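Local coordinates for protein glycerate dehydrogenase (Bacillus sp. 5mfcol3.1, PDB 6P2I) that probably reduces acyclic imino acids to amino acids with NADPH, as an asymmetric imine reductase of the D-2-hydroxyacid dehydrogenase family, at residues His105-Leu109 against Val270-Ala276; Arg141-Leu147 against Gln165-Leu171. All blocks are in the same frame, centred on the assembly; numbering follows the deposited sequence.

Overall arrangement
Following the chain from the N terminus, helix 99-114 comes first, and its residues 105-109 meet 270-276, some 160 residues later, so that contact 1 closes a long loop holding most of the nucleotide-binding domain. Contact 2 lies nested inside that loop: residues 141-147 meet 165-171 after a short excursion through helix 152-163. The centres of the two contacts are about 19 Å apart, yet both reach the same seven-stranded parallel sheet, contact 2 by two inner strands and contact 1 by the strand at the far end, 269-271. They also touch directly, F107 packing against M166, and both meet the second subunit.

Contact 1: His105-Leu109 against Val270-Ala276; sequences HVFAL and VLTPGSA. With NAP (NADP nicotinamide-adenine-dinucleotide phosphate), chain C.
The imidazole of H105 meets residues 270-276 in two ways, through a straight hydrogen bond at its edge and an apolar contact over one face. NE2 donates to T272 OG1 at 2.9 Å, with an N-H...O angle of 164° and the hydroxyl close to the ring plane. Over the face, A276 CA stands 3.5 Å from the ring centroid in a CH-pi contact, and A276 CB reaches to 3.4 Å from H105 CD2. A chi1 of -158°, with CG anti to the backbone N, turns the imidazole toward residues 270-276, where its edge meets T272 and its face A276. One helical turn on, L109 CD2 touches two methyls, V270 CG1 and T272 CG2, each at 3.9 Å. T272 thus offers its hydroxyl to the histidine and its methyl to the leucine. This is helix-to-sheet packing of a Rossmann-type domain: helix 99-114 lies against the end of strand 269-271, just where the chain leaves the sheet for the cofactor site. P273 centres an inverse gamma turn there, and G274, at positive phi, carries the chain on toward A276, whose CB lies 3.7 Å from N7N of the NADP carboxamide. In the second shell, D253 positions the loop: its OD1 is hydrogen-bonded to T272 OG1, while OD2 takes a weak bond from A276 N and is also hydrogen-bonded to the cofactor. The hydroxyl of T272 is therefore gripped by both H105 and D253. Farther out, I225 of strand 223-226 packs on L109, and R115 of the second subunit hydrogen-bonds A276 O.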
loop_
_atom_site.group_PDB
_atom_site.type_symbol
_atom_site.label_atom_id
_atom_site.label_comp_id
_atom_site.label_asym_id
_atom_site.label_seq_id
_atom_site.Cartn_x
_atom_site.Cartn_y
_atom_site.Cartn_z
ATOM N N HIS A 105 -2.594 -7.521 0.010
ATOM C CA HIS A 105 -1.437 -7.446 -0.872
ATOM C C HIS A 105 -1.752 -6.719 -2.161
ATOM O O HIS A 105 -0.867 -6.071 -2.736
ATOM C CB HIS A 105 -0.931 -8.856 -1.190
ATOM C CG HIS A 105 0.490 -8.897 -1.629
ATOM N ND1 HIS A 105 1.545 -8.801 -0.745
ATOM C CD2 HIS A 105 1.042 -9.066 -2.856
ATOM C CE1 HIS A 105 2.682 -8.917 -1.408
ATOM N NE2 HIS A 105 2.406 -9.070 -2.691
ATOM N N VAL A 106 -2.990 -6.832 -2.657
ATOM C CA VAL A 106 -3.362 -6.078 -3.848
ATOM C C VAL A 106 -3.129 -4.589 -3.613
ATOM O O VAL A 106 -2.577 -3.885 -4.470
ATOM C CB VAL A 106 -4.833 -6.349 -4.223
ATOM C CG1 VAL A 106 -5.315 -5.359 -5.276
ATOM C CG2 VAL A 106 -5.023 -7.791 -4.720
ATOM N N PHE A 107 -3.527 -4.099 -2.441
ATOM C CA PHE A 107 -3.337 -2.684 -2.141
ATOM C C PHE A 107 -1.881 -2.371 -1.835
ATOM O O PHE A 107 -1.400 -1.300 -2.206
ATOM C CB PHE A 107 -4.273 -2.262 -1.006
ATOM C CG PHE A 107 -5.697 -2.169 -1.449
ATOM C CD1 PHE A 107 -6.512 -3.295 -1.471
ATOM C CD2 PHE A 107 -6.196 -0.967 -1.913
ATOM C CE1 PHE A 107 -7.807 -3.215 -1.923
ATOM C CE2 PHE A 107 -7.504 -0.877 -2.367
ATOM C CZ PHE A 107 -8.310 -1.993 -2.367
ATOM N N ALA A 108 -1.150 -3.301 -1.212
ATOM C CA ALA A 108 0.291 -3.123 -1.058
ATOM C C ALA A 108 0.957 -2.907 -2.411
ATOM O O ALA A 108 1.745 -1.971 -2.593
ATOM C CB ALA A 108 0.906 -4.336 -0.345
ATOM N N LEU A 109 0.640 -3.764 -3.386
ATOM C CA LEU A 109 1.237 -3.633 -4.709
ATOM C C LEU A 109 0.769 -2.371 -5.420
ATOM O O LEU A 109 1.577 -1.672 -6.041
ATOM C CB LEU A 109 0.893 -4.853 -5.557
ATOM C CG LEU A 109 1.603 -6.135 -5.154
ATOM C CD1 LEU A 109 1.001 -7.316 -5.932
ATOM C CD2 LEU A 109 3.109 -6.027 -5.406
ATOM N N VAL A 270 6.470 -3.720 -9.863
ATOM C CA VAL A 270 6.809 -4.134 -8.513
ATOM C C VAL A 270 6.533 -5.628 -8.436
ATOM O O VAL A 270 5.429 -6.073 -8.772
ATOM C CB VAL A 270 5.995 -3.355 -7.463
ATOM C CG1 VAL A 270 6.262 -3.865 -6.060
ATOM C CG2 VAL A 270 6.317 -1.857 -7.573
ATOM N N LEU A 271 7.538 -6.397 -8.035
ATOM C CA LEU A 271 7.455 -7.853 -8.031
ATOM C C LEU A 271 7.498 -8.383 -6.607
ATOM O O LEU A 271 8.296 -7.917 -5.791
ATOM C CB LEU A 271 8.615 -8.447 -8.825
ATOM C CG LEU A 271 8.733 -7.921 -10.248
ATOM C CD1 LEU A 271 10.010 -8.434 -10.887
ATOM C CD2 LEU A 271 7.506 -8.333 -11.060
ATOM N N THR A 272 6.642 -9.360 -6.312
ATOM C CA THR A 272 6.760 -10.092 -5.062
ATOM C C THR A 272 6.825 -11.590 -5.354
ATOM O O THR A 272 6.216 -12.069 -6.316
ATOM C CB THR A 272 5.606 -9.752 -4.099
ATOM O OG1 THR A 272 4.332 -9.893 -4.749
ATOM C CG2 THR A 272 5.739 -8.276 -3.624
ATOM N N PRO A 273 7.584 -12.350 -4.563
ATOM C CA PRO A 273 7.853 -13.768 -4.915
ATOM C C PRO A 273 6.774 -14.730 -4.430
ATOM O O PRO A 273 7.035 -15.672 -3.669
ATOM C CB PRO A 273 9.207 -14.020 -4.232
ATOM C CG PRO A 273 9.125 -13.172 -2.964
ATOM C CD PRO A 273 8.367 -11.900 -3.393
ATOM N N GLY A 274 5.540 -14.511 -4.886
ATOM C CA GLY A 274 4.426 -15.320 -4.424
ATOM C C GLY A 274 4.105 -15.161 -2.951
ATOM O O GLY A 274 3.519 -16.063 -2.356
ATOM N N SER A 275 4.477 -14.037 -2.340
ATOM C CA SER A 275 4.348 -13.850 -0.897
ATOM C C SER A 275 3.019 -13.217 -0.481
ATOM O O SER A 275 2.829 -12.936 0.708
ATOM C CB SER A 275 5.518 -13.002 -0.381
ATOM O OG SER A 275 5.606 -11.788 -1.129
ATOM N N ALA A 276 2.092 -13.009 -1.425
ATOM C CA ALA A 276 0.841 -12.309 -1.131
ATOM C C ALA A 276 0.072 -12.949 0.016
ATOM O O ALA A 276 -0.566 -12.250 0.818
ATOM C CB ALA A 276 -0.038 -12.267 -2.381
HETATM P PA NAP C . -12.956 -18.304 -6.168
HETATM O O1A NAP C . -13.164 -19.659 -6.812
HETATM O O2A NAP C . -13.688 -17.965 -4.903
HETATM O O5B NAP C . -13.330 -17.192 -7.253
HETATM C C5B NAP C . -12.949 -17.331 -8.618
HETATM C C4B NAP C . -13.649 -16.224 -9.397
HETATM O O4B NAP C . -13.196 -16.299 -10.751
HETATM C C3B NAP C . -15.168 -16.409 -9.434
HETATM O O3B NAP C . -15.797 -15.116 -9.551
HETATM C C2B NAP C . -15.398 -17.157 -10.725
HETATM O O2B NAP C . -16.697 -16.954 -11.262
HETATM C C1B NAP C . -14.347 -16.479 -11.583
HETATM N N9A NAP C . -14.049 -17.270 -12.787
HETATM C C8A NAP C . -13.726 -18.577 -12.841
HETATM N N7A NAP C . -13.545 -18.962 -14.129
HETATM C C5A NAP C . -13.778 -17.884 -14.900
HETATM C C6A NAP C . -13.762 -17.588 -16.346
HETATM N N6A NAP C . -13.461 -18.557 -17.243
HETATM N N1A NAP C . -14.054 -16.328 -16.727
HETATM C C2A NAP C . -14.356 -15.350 -15.844
HETATM N N3A NAP C . -14.391 -15.535 -14.511
HETATM C C4A NAP C . -14.113 -16.771 -14.007
HETATM O O3 NAP C . -11.354 -18.143 -6.040
HETATM P PN NAP C . -10.541 -17.244 -4.983
HETATM O O1N NAP C . -10.563 -17.894 -3.623
HETATM O O2N NAP C . -10.986 -15.803 -5.092
HETATM O O5D NAP C . -9.054 -17.413 -5.566
HETATM C C5D NAP C . -8.748 -16.975 -6.895
HETATM C C4D NAP C . -7.313 -17.335 -7.258
HETATM O O4D NAP C . -6.421 -16.606 -6.419
HETATM C C3D NAP C . -6.937 -18.785 -6.993
HETATM O O3D NAP C . -7.354 -19.666 -8.046
HETATM C C2D NAP C . -5.425 -18.702 -6.848
HETATM O O2D NAP C . -4.807 -19.007 -8.105
HETATM C C1D NAP C . -5.154 -17.250 -6.444
HETATM N N1N NAP C . -4.518 -17.192 -5.123
HETATM C C2N NAP C . -3.337 -16.564 -4.986
HETATM C C3N NAP C . -2.693 -16.503 -3.753
HETATM C C7N NAP C . -1.355 -15.818 -3.627
HETATM O O7N NAP C . -0.662 -16.037 -2.643
HETATM N N7N NAP C . -0.907 -15.027 -4.613
HETATM C C4N NAP C . -3.295 -17.110 -2.648
HETATM C C5N NAP C . -4.517 -17.766 -2.813
HETATM C C6N NAP C . -5.110 -17.783 -4.071
HETATM P P2B NAP C . -17.980 -17.839 -10.840
HETATM O O1X NAP C . -17.571 -19.285 -11.057
HETATM O O2X NAP C . -18.217 -17.529 -9.387
HETATM O O3X NAP C . -19.069 -17.315 -11.739
#

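Contact 2: Arg141-Leu147 against Gln165-Leu171; sequences RDKTIGL and QMKVIGL. With EDO (1,2-ethanediol), chain E.
Strands 144-147 and 167-171 run parallel, 21° between their directions, and are joined by backbone hydrogen bonds that begin before the strands with D142 N to Q165 O (2.7 Å) and end with L171 N to L147 O. I145 and V168 point the same way, their CG2 methyls 3.9 Å apart, and V168 CG1 also meets L147 CD1 at 3.7 Å. M166, bent at chi3 (72°), curls its CE to 3.9 Å from I145 CB. On the face of T144, K167 and I169, T144 CG2 touches I169 CD1. Just before strand 144-147, R141 runs beside Q165; in the conformer modelled here, Q165 CG lies over one guanidinium face, near its rim and 3.9 Å from R141 NH1. With alanine in place of R141 the guanidinium is gone, and the Q165 methylenes would probably lose the flat group they lie against. Helix 152-163 ends in a Schellman motif, with Q165 at positive phi as its C-prime residue, and packs on L147 and V168. Strand, helix and strand form the beta-alpha-beta crossover of a Rossmann fold, and L171, at its far end, touches the bound NADP.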
loop_
_atom_site.group_PDB
_atom_site.type_symbol
_atom_site.label_atom_id
_atom_site.label_comp_id
_atom_site.label_asym_id
_atom_site.label_seq_id
_atom_site.Cartn_x
_atom_site.Cartn_y
_atom_site.Cartn_z
ATOM N N ARG A 141 -8.771 6.959 -4.390
ATOM C CA ARG A 141 -10.160 7.279 -4.105
ATOM C C ARG A 141 -10.833 7.794 -5.372
ATOM O O ARG A 141 -10.235 8.546 -6.151
ATOM C CB ARG A 141 -10.256 8.317 -2.982
ATOM C CG ARG A 141 -11.684 8.787 -2.711
ATOM C CD ARG A 141 -11.746 9.819 -1.599
ATOM N NE ARG A 141 -13.082 10.384 -1.452
ATOM C CZ ARG A 141 -13.793 10.348 -0.330
ATOM N NH1 ARG A 141 -13.290 9.787 0.759
ATOM N NH2 ARG A 141 -15.003 10.890 -0.289
ATOM N N ASP A 142 -12.064 7.339 -5.599
ATOM C CA ASP A 142 -12.939 7.704 -6.713
ATOM C C ASP A 142 -12.493 7.103 -8.039
ATOM O O ASP A 142 -13.141 7.369 -9.067
ATOM C CB ASP A 142 -13.094 9.230 -6.877
ATOM C CG ASP A 142 -13.975 9.839 -5.809
ATOM O OD1 ASP A 142 -14.812 9.102 -5.244
ATOM O OD2 ASP A 142 -13.833 11.052 -5.539
ATOM N N LYS A 143 -11.430 6.297 -8.062
ATOM C CA LYS A 143 -11.038 5.633 -9.293
ATOM C C LYS A 143 -11.842 4.353 -9.466
ATOM O O LYS A 143 -12.486 3.860 -8.539
ATOM C CB LYS A 143 -9.545 5.309 -9.291
ATOM C CG LYS A 143 -8.664 6.546 -9.115
ATOM C CD LYS A 143 -8.764 7.467 -10.315
ATOM C CE LYS A 143 -7.915 8.717 -10.112
ATOM N NZ LYS A 143 -8.296 9.430 -8.856
ATOM N N THR A 144 -11.788 3.807 -10.673
ATOM C CA THR A 144 -12.491 2.571 -10.989
ATOM C C THR A 144 -11.509 1.414 -10.922
ATOM O O THR A 144 -10.484 1.423 -11.615
ATOM C CB THR A 144 -13.126 2.637 -12.373
ATOM O OG1 THR A 144 -14.151 3.635 -12.380
ATOM C CG2 THR A 144 -13.740 1.267 -12.733
ATOM N N ILE A 145 -11.818 0.424 -10.091
ATOM C CA ILE A 145 -11.040 -0.809 -10.031
ATOM C C ILE A 145 -11.867 -1.918 -10.662
ATOM O O ILE A 145 -13.051 -2.075 -10.342
ATOM C CB ILE A 145 -10.626 -1.162 -8.593
ATOM C CG1 ILE A 145 -9.819 -2.461 -8.590
ATOM C CG2 ILE A 145 -11.833 -1.260 -7.659
ATOM C CD1 ILE A 145 -9.095 -2.728 -7.269
ATOM N N GLY A 146 -11.244 -2.673 -11.565
ATOM C CA GLY A 146 -11.925 -3.743 -12.267
ATOM C C GLY A 146 -11.362 -5.078 -11.825
ATOM O O GLY A 146 -10.148 -5.310 -11.895
ATOM N N LEU A 147 -12.233 -5.947 -11.338
ATOM C CA LEU A 147 -11.838 -7.221 -10.744
ATOM C C LEU A 147 -12.205 -8.332 -11.718
ATOM O O LEU A 147 -13.388 -8.570 -11.980
ATOM C CB LEU A 147 -12.518 -7.401 -9.388
ATOM C CG LEU A 147 -12.315 -6.232 -8.410
ATOM C CD1 LEU A 147 -13.154 -6.397 -7.138
ATOM C CD2 LEU A 147 -10.839 -6.093 -8.064
ATOM N N GLN A 165 -13.804 4.244 -1.018
ATOM C CA GLN A 165 -14.635 5.052 -1.910
ATOM C C GLN A 165 -14.087 5.007 -3.338
ATOM O O GLN A 165 -13.726 6.021 -3.935
ATOM C CB GLN A 165 -14.771 6.494 -1.402
ATOM C CG GLN A 165 -15.471 6.615 -0.055
ATOM C CD GLN A 165 -16.902 6.109 -0.087
ATOM O OE1 GLN A 165 -17.275 5.228 0.687
ATOM N NE2 GLN A 165 -17.711 6.670 -0.979
ATOM N N MET A 166 -14.009 3.791 -3.866
ATOM C CA MET A 166 -13.694 3.537 -5.264
ATOM C C MET A 166 -14.944 3.024 -5.966
ATOM O O MET A 166 -15.883 2.554 -5.322
ATOM C CB MET A 166 -12.564 2.508 -5.397
ATOM C CG MET A 166 -11.307 2.938 -4.679
ATOM S SD MET A 166 -10.030 1.718 -4.674
ATOM C CE MET A 166 -9.521 1.787 -6.378
ATOM N N LYS A 167 -14.959 3.133 -7.293
ATOM C CA LYS A 167 -15.987 2.487 -8.103
ATOM C C LYS A 167 -15.487 1.094 -8.443
ATOM O O LYS A 167 -14.382 0.950 -8.974
ATOM C CB LYS A 167 -16.277 3.274 -9.377
ATOM C CG LYS A 167 -16.065 4.767 -9.225
ATOM C CD LYS A 167 -17.143 5.569 -9.928
ATOM C CE LYS A 167 -17.033 7.050 -9.589
ATOM N NZ LYS A 167 -18.150 7.836 -10.175
ATOM N N VAL A 168 -16.268 0.070 -8.104
ATOM C CA VAL A 168 -15.846 -1.315 -8.297
ATOM C C VAL A 168 -16.658 -1.926 -9.425
ATOM O O VAL A 168 -17.893 -1.968 -9.358
ATOM C CB VAL A 168 -16.001 -2.142 -7.013
ATOM C CG1 VAL A 168 -15.460 -3.555 -7.229
ATOM C CG2 VAL A 168 -15.289 -1.443 -5.852
ATOM N N ILE A 169 -15.966 -2.403 -10.457
ATOM C CA ILE A 169 -16.586 -3.194 -11.508
ATOM C C ILE A 169 -15.867 -4.540 -11.555
ATOM O O ILE A 169 -14.803 -4.726 -10.963
ATOM C CB ILE A 169 -16.574 -2.481 -12.880
ATOM C CG1 ILE A 169 -15.153 -2.376 -13.440
ATOM C CG2 ILE A 169 -17.249 -1.096 -12.790
ATOM C CD1 ILE A 169 -15.069 -1.637 -14.767
ATOM N N GLY A 170 -16.474 -5.502 -12.234
ATOM C CA GLY A 170 -15.891 -6.828 -12.184
ATOM C C GLY A 170 -16.627 -7.791 -13.082
ATOM O O GLY A 170 -17.625 -7.448 -13.727
ATOM N N LEU A 171 -16.109 -9.014 -13.127
ATOM C CA LEU A 171 -16.725 -10.032 -13.957
ATOM C C LEU A 171 -16.461 -11.395 -13.356
ATOM O O LEU A 171 -15.449 -11.618 -12.683
ATOM C CB LEU A 171 -16.223 -9.993 -15.408
ATOM C CG LEU A 171 -14.771 -10.318 -15.757
ATOM C CD1 LEU A 171 -14.574 -11.799 -15.980
ATOM C CD2 LEU A 171 -14.371 -9.581 -17.018
HETATM C C1 EDO E . -11.585 7.290 1.965
HETATM O O1 EDO E . -10.646 7.153 0.893
HETATM C C2 EDO E . -11.160 8.436 2.877
HETATM O O2 EDO E . -11.366 9.679 2.193
#